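Local coordinates for photosystem II assembly protein Ycf48 (Thermosynechococcus elongatus, PDB 5OJ5) that probably acts early in photosystem II assembly and in replacement of photodamaged D1, and interacts with D1 through the C-terminal prepropeptide of D1, at residues R225-M230 with L238-N243; K246-D251 with G259-P264; G183-L188 with Y196-S201. One frame throughout, in Å; residues are numbered along the deposited sequence. Where two conformers were deposited one is given.

Contact 1: R225-M230 with L238-N243; sequences RRLHNM and LWMIVN
Arg225 reaches across to Asn243, and one carbonyl oxygen accompanies most of its side chain. CB starts 3.9 Å from Val242 CG2, and CD comes back to that methyl, the two side chains standing nearly perpendicular. CG passes over to Asn243 O; the chain, extended as far as NE, then carries CD to within 3.3 Å of Asn243 O. At the tip NH1 donates a 3.1 Å hydrogen bond to Asn243 O. The acceptor lies near the guanidinium plane, at its edge, but NH1 itself stands above the carbonyl plane rather than on a lone pair. NH2 has a weak bond to Asn268 OD1. Arg226, like Arg225 a member of the Arg-rich patch, sends its guanidinium away to Arg202 O and contributes its own carbonyl to Asn243 N. Beyond them, strands 227-232 and 238-242 form an antiparallel hairpin within one blade of the seven-bladed beta-propeller, and a classic beta bulge interrupts their register. His228 N and Asn229 N both donate to Ile241 O, at 2.8 Å and 3.2 Å from it, so one carbonyl serves two successive amides. Regular pairing resumes with the nearly straight bond from Ile241 N to Asn229 O (2.8 Å, 174°). On one face Met230 and Met240 run alongside each other, Met230 CG against Met240 CB, while Leu227 CD2 packs 3.8 Å from Met240 CE. Asn229 and Ile241 share the other face, and the Trp239 ring reaches in beside Asn229. A chi1 of 56° sets its CG between the backbone N and the carbonyl carbon and brings the indole against strand 227-232, where Met230 C sits over one ring face near the rim. The Asn229 amide, steeply inclined to the ring at 72°, brings ND2 to the indole edge and bonds it to Leu273 O.

Contact 2: K246-D251 with G259-P264; sequences KIAFSD and GELLSP
Ile247 and Leu262 hold the closely fitted end of this contact through a reciprocal pair of backbone hydrogen bonds. Leu262 N donates to Ile247 O at 2.8 Å with an angle of 170°, and Ile247 N returns a bond of 3.0 Å to Leu262 O. Side chains fill in around this single antiparallel bridge. A chi1 of 74° turns Ile247 CG1 to lie 3.9 Å from Leu262 CB, and Ile247 CD1 continues to Pro264 CG; Trp302 touches both Ile247 and Pro264. Leu261 approaches along another line, its CD1 settling 3.7 Å from Lys246 CB and also against Ile247 O. The ammonium group of Lys246 finds its partners beyond the two segments, in Asn268 OD1 and Gly244 O. Strand 246-251 is the last of a three-stranded antiparallel sheet, whereas the other six blades of this propeller have four strands. Segment 259-264 runs along its outer edge, roughly antiparallel, and occupies the place of a fourth strand without acquiring regular strand structure. Toward Gly259 the pairing slackens. Phe249 N does not meet a carbonyl of the opposing segment directly: a water accepts from it at 2.9 Å and donates to Glu260 O at 2.7 Å, bridging the widened gap. Past that water, Gly259 N donates to Phe249 O over 3.0 Å. Glu260 CB points away from the strand, and the residue is exposed, as is Gly259. Between the two ends, Phe249 offers the edge of its ring, with Leu262 CD1 lying near the ring plane 3.9 Å from Phe249 CE2. The leucine side chain comes in roughly perpendicular to that of the phenylalanine, while Ala248 CB merely lies near the carbonyl oxygens of Gly259 and Glu260.

Contact 3: G183-L188 with Y196-S201; sequences GVMRNL and YVAVSS
Leu188 and Ala198 form an antiparallel non-hydrogen-bonded pair, CA atoms 4.4 Å apart, and the backbone is joined next to it by Val199 N to Asn187 O (3.0 Å) and Arg186 N to Val199 O (2.9 Å). Strands 187-190 and 196-199 are neighbours in a four-stranded propeller blade. The side chains of Leu188 and Ala198 share a face, and Met185 SD comes to 3.6 Å from Ala198 CB. Leu188 CD1 sits beside that methyl and approaches the Tyr196 ring obliquely, 3.9 Å from Tyr196 CD1. The Tyr196 hydroxyl bonds to Glu156 and Arg190. Arg186 instead reaches along the end of segment 196-201. With CG anti to the backbone N (chi1 -173°) and the chain extended to NE, it brushes Val199 CG1 with CD and places NH1 3.0 Å from Ser201 O, in the carbonyl plane and on a lone pair. In one of its two conformers Ser201 also appears to bond Val184 O through OG and to share a water with Val184 N, a link that remains doubtful. Asn187 N is buried without a partner, which probably carries some energetic cost. Arg186, by contrast, has NH1 bonded inside this blade, which should steady one edge of the guanidinium; in the conformer given for His228, NE may also bond His228 ND1 of the next blade.

How the contacts relate
Contacts 1 and 2 share one sheet, in which strands 238-242 and 246-251 are neighbours, and their centres lie 9 Å apart; Met240 N to Ala248 O, at 2.9 Å, is among the probable hydrogen bonds joining them. Contact 3 belongs to the preceding blade, its centre 11 Å from that of contact 1. There Asn187 ND2 meets His228 O at 2.8 Å, a probable hydrogen bond across the blade interface. Contacts 2 and 3 do not touch: their centres are 19 Å apart and their nearest atoms about 10 Å. The Arg-rich patch spans the chain between contact 3 and the start of contact 1, which includes Arg225 and Arg226.

Contact 1: R225-M230 with L238-N243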
loop_
_atom_site.group_PDB
_atom_site.type_symbol
_atom_site.label_atom_id
_atom_site.label_comp_id
_atom_site.label_asym_id
_atom_site.label_seq_id
_atom_site.Cartn_x
_atom_site.Cartn_y
_atom_site.Cartn_z
ATOM N N ARG A 225 0.391 -14.835 -17.946
ATOM C CA ARG A 225 1.331 -14.250 -16.990
ATOM C C ARG A 225 0.694 -14.234 -15.592
ATOM O O ARG A 225 -0.491 -13.941 -15.441
ATOM C CB ARG A 225 1.630 -12.808 -17.433
ATOM C CG ARG A 225 2.434 -12.655 -18.715
ATOM C CD ARG A 225 2.285 -11.270 -19.309
ATOM N NE ARG A 225 2.933 -11.203 -20.624
ATOM C CZ ARG A 225 4.208 -10.906 -20.803
ATOM N NH1 ARG A 225 4.983 -10.600 -19.774
ATOM N NH2 ARG A 225 4.704 -10.887 -22.029
ATOM N N ARG A 226 1.491 -14.546 -14.573
ATOM C CA ARG A 226 0.968 -14.555 -13.213
ATOM C C ARG A 226 0.663 -13.143 -12.728
ATOM O O ARG A 226 1.317 -12.161 -13.109
ATOM C CB ARG A 226 1.960 -15.230 -12.268
ATOM C CG ARG A 226 2.263 -16.679 -12.566
ATOM C CD ARG A 226 1.009 -17.522 -12.542
ATOM N NE ARG A 226 1.290 -18.930 -12.799
ATOM C CZ ARG A 226 1.717 -19.787 -11.888
ATOM N NH1 ARG A 226 1.872 -19.401 -10.639
ATOM N NH2 ARG A 226 1.913 -21.076 -12.199
ATOM N N LEU A 227 -0.338 -13.069 -11.843
ATOM C CA LEU A 227 -0.677 -11.809 -11.205
ATOM C C LEU A 227 0.385 -11.415 -10.204
ATOM O O LEU A 227 0.958 -12.250 -9.496
ATOM C CB LEU A 227 -1.987 -11.994 -10.444
ATOM C CG LEU A 227 -3.230 -12.123 -11.281
ATOM C CD1 LEU A 227 -4.348 -12.700 -10.487
ATOM C CD2 LEU A 227 -3.627 -10.698 -11.810
ATOM N N HIS A 228 0.646 -10.120 -10.137
ATOM C CA HIS A 228 1.519 -9.569 -9.124
ATOM C C HIS A 228 0.801 -8.710 -8.095
ATOM O O HIS A 228 1.000 -8.864 -6.893
ATOM C CB HIS A 228 2.637 -8.715 -9.697
ATOM C CG HIS A 228 3.529 -8.256 -8.612
ATOM N ND1 HIS A 228 4.189 -9.156 -7.800
ATOM C CD2 HIS A 228 3.714 -7.034 -8.055
ATOM C CE1 HIS A 228 4.825 -8.504 -6.849
ATOM N NE2 HIS A 228 4.560 -7.217 -6.985
ATOM N N ASN A 229 -0.052 -7.786 -8.545
ATOM C CA ASN A 229 -0.750 -6.862 -7.657
ATOM C C ASN A 229 -2.086 -6.506 -8.280
ATOM O O ASN A 229 -2.239 -6.579 -9.498
ATOM C CB ASN A 229 0.101 -5.607 -7.367
ATOM C CG ASN A 229 -0.308 -4.858 -6.112
ATOM O OD1 ASN A 229 -1.274 -5.224 -5.422
ATOM N ND2 ASN A 229 0.437 -3.799 -5.795
ATOM N N MET A 230 -3.037 -6.147 -7.421
ATOM C CA MET A 230 -4.365 -5.729 -7.870
ATOM C C MET A 230 -4.892 -4.706 -6.893
ATOM O O MET A 230 -4.567 -4.755 -5.693
ATOM C CB MET A 230 -5.369 -6.869 -7.920
ATOM C CG MET A 230 -5.013 -7.902 -8.967
ATOM S SD MET A 230 -6.193 -9.272 -9.055
ATOM C CE MET A 230 -7.575 -8.418 -9.773
ATOM N N LEU A 238 -11.533 -2.672 -11.038
ATOM C CA LEU A 238 -10.278 -3.237 -10.578
ATOM C C LEU A 238 -9.191 -2.973 -11.607
ATOM O O LEU A 238 -9.442 -2.890 -12.815
ATOM C CB LEU A 238 -10.391 -4.738 -10.365
ATOM C CG LEU A 238 -11.324 -5.292 -9.266
ATOM C CD1 LEU A 238 -11.555 -6.828 -9.421
ATOM C CD2 LEU A 238 -10.748 -5.002 -7.946
ATOM N N TRP A 239 -7.953 -2.921 -11.105
ATOM C CA TRP A 239 -6.768 -2.948 -11.944
ATOM C C TRP A 239 -5.920 -4.140 -11.529
ATOM O O TRP A 239 -5.983 -4.599 -10.391
ATOM C CB TRP A 239 -5.958 -1.631 -11.861
ATOM C CG TRP A 239 -5.519 -1.217 -10.486
ATOM C CD1 TRP A 239 -6.128 -0.295 -9.670
ATOM C CD2 TRP A 239 -4.375 -1.689 -9.773
ATOM N NE1 TRP A 239 -5.429 -0.153 -8.500
ATOM C CE2 TRP A 239 -4.351 -1.005 -8.532
ATOM C CE3 TRP A 239 -3.351 -2.610 -10.049
ATOM C CZ2 TRP A 239 -3.360 -1.219 -7.579
ATOM C CZ3 TRP A 239 -2.368 -2.836 -9.075
ATOM C CH2 TRP A 239 -2.389 -2.147 -7.854
ATOM N N MET A 240 -5.090 -4.596 -12.462
ATOM C CA MET A 240 -4.099 -5.620 -12.194
ATOM C C MET A 240 -2.761 -5.268 -12.817
ATOM O O MET A 240 -2.703 -4.700 -13.915
ATOM C CB MET A 240 -4.539 -7.028 -12.687
ATOM C CG MET A 240 -4.786 -7.134 -14.173
ATOM S SD MET A 240 -5.128 -8.820 -14.726
ATOM C CE MET A 240 -6.487 -9.298 -13.792
ATOM N N ILE A 241 -1.704 -5.659 -12.125
ATOM C CA ILE A 241 -0.337 -5.724 -12.639
ATOM C C ILE A 241 0.020 -7.200 -12.744
ATOM O O ILE A 241 -0.139 -7.945 -11.766
ATOM C CB ILE A 241 0.656 -5.025 -11.701
ATOM C CG1 ILE A 241 0.372 -3.527 -11.648
ATOM C CG2 ILE A 241 2.093 -5.327 -12.160
ATOM C CD1 ILE A 241 1.134 -2.808 -10.530
ATOM N N VAL A 242 0.505 -7.620 -13.919
ATOM C CA VAL A 242 0.921 -8.997 -14.133
ATOM C C VAL A 242 2.406 -9.023 -14.472
ATOM O O VAL A 242 3.020 -8.014 -14.827
ATOM C CB VAL A 242 0.101 -9.741 -15.203
ATOM C CG1 VAL A 242 -1.391 -9.672 -14.881
ATOM C CG2 VAL A 242 0.405 -9.191 -16.555
ATOM N N ASN A 243 2.973 -10.230 -14.376
ATOM C CA ASN A 243 4.386 -10.452 -14.647
ATOM C C ASN A 243 4.796 -9.845 -15.975
ATOM O O ASN A 243 4.037 -9.846 -16.950
ATOM C CB ASN A 243 4.718 -11.955 -14.671
ATOM C CG ASN A 243 6.220 -12.213 -14.629
ATOM O OD1 ASN A 243 6.887 -11.830 -13.678
ATOM N ND2 ASN A 243 6.757 -12.838 -15.670
#

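Contact 2: K246-D251 with G259-P264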
loop_
_atom_site.group_PDB
_atom_site.type_symbol
_atom_site.label_atom_id
_atom_site.label_comp_id
_atom_site.label_asym_id
_atom_site.label_seq_id
_atom_site.Cartn_x
_atom_site.Cartn_y
_atom_site.Cartn_z
ATOM N N LYS A 246 3.069 -5.762 -17.499
ATOM C CA LYS A 246 1.803 -5.542 -18.160
ATOM C C LYS A 246 0.723 -5.213 -17.132
ATOM O O LYS A 246 0.798 -5.615 -15.980
ATOM C CB LYS A 246 1.406 -6.770 -18.991
ATOM C CG LYS A 246 2.483 -7.314 -19.896
ATOM C CD LYS A 246 2.748 -6.419 -21.053
ATOM C CE LYS A 246 3.874 -6.965 -21.935
ATOM N NZ LYS A 246 5.147 -6.260 -21.569
ATOM N N ILE A 247 -0.299 -4.490 -17.583
ATOM C CA ILE A 247 -1.420 -4.093 -16.727
ATOM C C ILE A 247 -2.738 -4.267 -17.467
ATOM O O ILE A 247 -2.765 -4.336 -18.698
ATOM C CB ILE A 247 -1.308 -2.658 -16.158
ATOM C CG1 ILE A 247 -1.583 -1.628 -17.255
ATOM C CG2 ILE A 247 0.015 -2.448 -15.484
ATOM C CD1 ILE A 247 -1.567 -0.182 -16.758
ATOM N N ALA A 248 -3.839 -4.331 -16.711
ATOM C CA ALA A 248 -5.176 -4.346 -17.296
ATOM C C ALA A 248 -6.194 -3.799 -16.307
ATOM O O ALA A 248 -5.932 -3.688 -15.102
ATOM C CB ALA A 248 -5.588 -5.760 -17.753
ATOM N N PHE A 249 -7.367 -3.444 -16.830
ATOM C CA PHE A 249 -8.465 -2.888 -16.053
ATOM C C PHE A 249 -9.731 -3.681 -16.326
ATOM O O PHE A 249 -9.980 -4.122 -17.457
ATOM C CB PHE A 249 -8.720 -1.422 -16.447
ATOM C CG PHE A 249 -7.534 -0.536 -16.223
ATOM C CD1 PHE A 249 -7.350 0.057 -14.998
ATOM C CD2 PHE A 249 -6.577 -0.346 -17.200
ATOM C CE1 PHE A 249 -6.227 0.877 -14.760
ATOM C CE2 PHE A 249 -5.460 0.468 -16.964
ATOM C CZ PHE A 249 -5.290 1.075 -15.734
ATOM N N SER A 250 -10.557 -3.826 -15.295
ATOM C CA SER A 250 -11.785 -4.580 -15.453
ATOM C C SER A 250 -12.845 -3.757 -16.200
ATOM O O SER A 250 -12.812 -2.520 -16.253
ATOM C CB SER A 250 -12.297 -5.059 -14.092
ATOM O OG SER A 250 -12.713 -3.989 -13.283
ATOM N N ASP A 251 -13.788 -4.491 -16.792
ATOM C CA ASP A 251 -14.872 -3.916 -17.590
ATOM C C ASP A 251 -15.825 -3.156 -16.675
ATOM O O ASP A 251 -16.181 -3.662 -15.604
ATOM C CB ASP A 251 -15.594 -5.110 -18.246
ATOM C CG ASP A 251 -16.937 -4.753 -18.904
ATOM O OD1 ASP A 251 -17.701 -5.697 -19.212
ATOM O OD2 ASP A 251 -17.236 -3.569 -19.130
ATOM N N GLY A 259 -10.191 -6.073 -19.672
ATOM C CA GLY A 259 -9.835 -5.437 -20.921
ATOM C C GLY A 259 -8.509 -5.918 -21.480
ATOM O O GLY A 259 -7.906 -6.880 -21.006
ATOM N N GLU A 260 -8.065 -5.226 -22.532
ATOM C CA GLU A 260 -6.814 -5.567 -23.193
ATOM C C GLU A 260 -5.617 -5.461 -22.256
ATOM O O GLU A 260 -5.554 -4.623 -21.357
ATOM C CB GLU A 260 -6.587 -4.668 -24.426
ATOM C CG GLU A 260 -5.846 -3.336 -24.157
ATOM C CD GLU A 260 -5.745 -2.377 -25.363
ATOM O OE1 GLU A 260 -6.643 -1.523 -25.522
ATOM O OE2 GLU A 260 -4.755 -2.460 -26.133
ATOM N N LEU A 261 -4.656 -6.329 -22.484
ATOM C CA LEU A 261 -3.424 -6.308 -21.728
ATOM C C LEU A 261 -2.535 -5.192 -22.273
ATOM O O LEU A 261 -2.173 -5.208 -23.449
ATOM C CB LEU A 261 -2.788 -7.694 -21.831
ATOM C CG LEU A 261 -1.665 -7.966 -20.835
ATOM C CD1 LEU A 261 -2.114 -7.797 -19.375
ATOM C CD2 LEU A 261 -1.067 -9.334 -21.079
ATOM N N LEU A 262 -2.211 -4.210 -21.435
ATOM C CA LEU A 262 -1.442 -3.038 -21.825
ATOM C C LEU A 262 0.014 -3.207 -21.427
ATOM O O LEU A 262 0.340 -3.858 -20.429
ATOM C CB LEU A 262 -1.999 -1.786 -21.150
ATOM C CG LEU A 262 -3.445 -1.457 -21.471
ATOM C CD1 LEU A 262 -4.023 -0.442 -20.503
ATOM C CD2 LEU A 262 -3.566 -0.962 -22.914
ATOM N N SER A 263 0.899 -2.626 -22.243
ATOM C CA SER A 263 2.336 -2.616 -21.990
ATOM C C SER A 263 2.743 -1.159 -21.875
ATOM O O SER A 263 3.087 -0.512 -22.880
ATOM C CB SER A 263 3.089 -3.272 -23.138
ATOM O OG SER A 263 2.567 -4.557 -23.363
ATOM N N PRO A 264 2.715 -0.605 -20.673
ATOM C CA PRO A 264 3.037 0.825 -20.517
ATOM C C PRO A 264 4.437 1.212 -20.979
ATOM O O PRO A 264 4.606 2.327 -21.491
ATOM C CB PRO A 264 2.846 1.029 -19.008
ATOM C CG PRO A 264 1.771 0.065 -18.667
ATOM C CD PRO A 264 2.099 -1.167 -19.463
HETATM O O HOH W 1 -7.305 -3.340 -19.729
#

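Contact 3: G183-L188 with Y196-S201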
loop_
_atom_site.group_PDB
_atom_site.type_symbol
_atom_site.label_atom_id
_atom_site.label_comp_id
_atom_site.label_asym_id
_atom_site.label_seq_id
_atom_site.Cartn_x
_atom_site.Cartn_y
_atom_site.Cartn_z
ATOM N N GLY A 183 -4.217 -18.933 2.405
ATOM C CA GLY A 183 -2.795 -18.949 2.068
ATOM C C GLY A 183 -2.221 -17.554 2.105
ATOM O O GLY A 183 -2.933 -16.552 2.306
ATOM N N VAL A 184 -0.902 -17.475 2.025
ATOM C CA VAL A 184 -0.222 -16.192 2.223
ATOM C C VAL A 184 -0.425 -15.318 1.016
ATOM O O VAL A 184 0.047 -15.618 -0.064
ATOM C CB VAL A 184 1.268 -16.414 2.541
ATOM C CG1 VAL A 184 1.940 -15.069 2.777
ATOM C CG2 VAL A 184 1.465 -17.300 3.803
ATOM N N MET A 185 -1.081 -14.206 1.190
ATOM C CA MET A 185 -1.407 -13.325 0.074
ATOM C C MET A 185 -0.158 -12.638 -0.443
ATOM O O MET A 185 0.657 -12.136 0.320
ATOM C CB MET A 185 -2.377 -12.254 0.615
ATOM C CG MET A 185 -3.684 -12.799 1.181
ATOM S SD MET A 185 -4.767 -11.614 1.925
ATOM C CE MET A 185 -3.747 -10.973 3.208
ATOM N N ARG A 186 -0.026 -12.564 -1.761
ATOM C CA ARG A 186 1.053 -11.837 -2.404
ATOM C C ARG A 186 0.865 -10.318 -2.296
ATOM O O ARG A 186 1.839 -9.561 -2.242
ATOM C CB ARG A 186 1.103 -12.253 -3.892
ATOM C CG ARG A 186 2.275 -11.719 -4.652
ATOM C CD ARG A 186 2.227 -12.219 -6.059
ATOM N NE ARG A 186 3.488 -12.050 -6.747
ATOM C CZ ARG A 186 4.438 -12.975 -6.916
ATOM N NH1 ARG A 186 4.361 -14.229 -6.447
ATOM N NH2 ARG A 186 5.532 -12.620 -7.584
ATOM N N ASN A 187 -0.374 -9.853 -2.273
ATOM C CA ASN A 187 -0.699 -8.437 -2.194
ATOM C C ASN A 187 -2.149 -8.356 -1.758
ATOM O O ASN A 187 -2.920 -9.300 -1.964
ATOM C CB ASN A 187 -0.448 -7.697 -3.525
ATOM C CG ASN A 187 0.904 -7.027 -3.579
ATOM O OD1 ASN A 187 1.290 -6.333 -2.641
ATOM N ND2 ASN A 187 1.617 -7.180 -4.688
ATOM N N LEU A 188 -2.505 -7.213 -1.168
ATOM C CA LEU A 188 -3.820 -6.967 -0.603
ATOM C C LEU A 188 -4.118 -5.489 -0.747
ATOM O O LEU A 188 -3.286 -4.664 -0.372
ATOM C CB LEU A 188 -3.796 -7.352 0.887
ATOM C CG LEU A 188 -5.042 -7.059 1.701
ATOM C CD1 LEU A 188 -6.243 -7.854 1.228
ATOM C CD2 LEU A 188 -4.781 -7.322 3.184
ATOM N N TYR A 196 -12.092 -5.820 -0.295
ATOM C CA TYR A 196 -10.675 -6.143 -0.447
ATOM C C TYR A 196 -10.472 -7.051 -1.640
ATOM O O TYR A 196 -11.344 -7.836 -2.008
ATOM C CB TYR A 196 -10.143 -6.832 0.826
ATOM C CG TYR A 196 -10.103 -5.943 2.047
ATOM C CD1 TYR A 196 -8.938 -5.241 2.366
ATOM C CD2 TYR A 196 -11.212 -5.782 2.876
ATOM C CE1 TYR A 196 -8.845 -4.458 3.507
ATOM C CE2 TYR A 196 -11.126 -4.973 4.028
ATOM C CZ TYR A 196 -9.940 -4.336 4.337
ATOM O OH TYR A 196 -9.874 -3.576 5.489
ATOM N N VAL A 197 -9.261 -6.947 -2.196
ATOM C CA VAL A 197 -8.798 -7.839 -3.253
ATOM C C VAL A 197 -7.416 -8.331 -2.873
ATOM O O VAL A 197 -6.555 -7.547 -2.462
ATOM C CB VAL A 197 -8.853 -7.161 -4.641
ATOM C CG1 VAL A 197 -7.919 -5.948 -4.789
ATOM C CG2 VAL A 197 -8.515 -8.189 -5.739
ATOM N N ALA A 198 -7.211 -9.644 -2.991
ATOM C CA ALA A 198 -5.973 -10.296 -2.585
ATOM C C ALA A 198 -5.463 -11.172 -3.720
ATOM O O ALA A 198 -6.213 -11.989 -4.269
ATOM C CB ALA A 198 -6.215 -11.169 -1.374
ATOM N N VAL A 199 -4.205 -11.051 -4.041
ATOM C CA VAL A 199 -3.553 -11.899 -5.037
ATOM C C VAL A 199 -3.014 -13.138 -4.352
ATOM O O VAL A 199 -2.399 -13.052 -3.286
ATOM C CB VAL A 199 -2.441 -11.117 -5.753
ATOM C CG1 VAL A 199 -1.715 -12.040 -6.747
ATOM C CG2 VAL A 199 -3.048 -9.901 -6.486
ATOM N N SER A 200 -3.225 -14.317 -4.952
ATOM C CA SER A 200 -2.749 -15.572 -4.366
ATOM C C SER A 200 -1.217 -15.603 -4.345
ATOM O O SER A 200 -0.549 -14.843 -5.051
ATOM C CB SER A 200 -3.327 -16.749 -5.141
ATOM O OG SER A 200 -2.734 -16.889 -6.436
ATOM N N SER A 201 -0.666 -16.522 -3.539
ATOM C CA SER A 201 0.760 -16.485 -3.200
ATOM C C SER A 201 1.644 -16.403 -4.436
ATOM O O SER A 201 2.589 -15.616 -4.469
ATOM C CB SER A 201 1.135 -17.735 -2.393
ATOM O OG SER A 201 0.338 -17.916 -1.236
HETATM O O HOH W 2 0.595 -19.745 0.935
#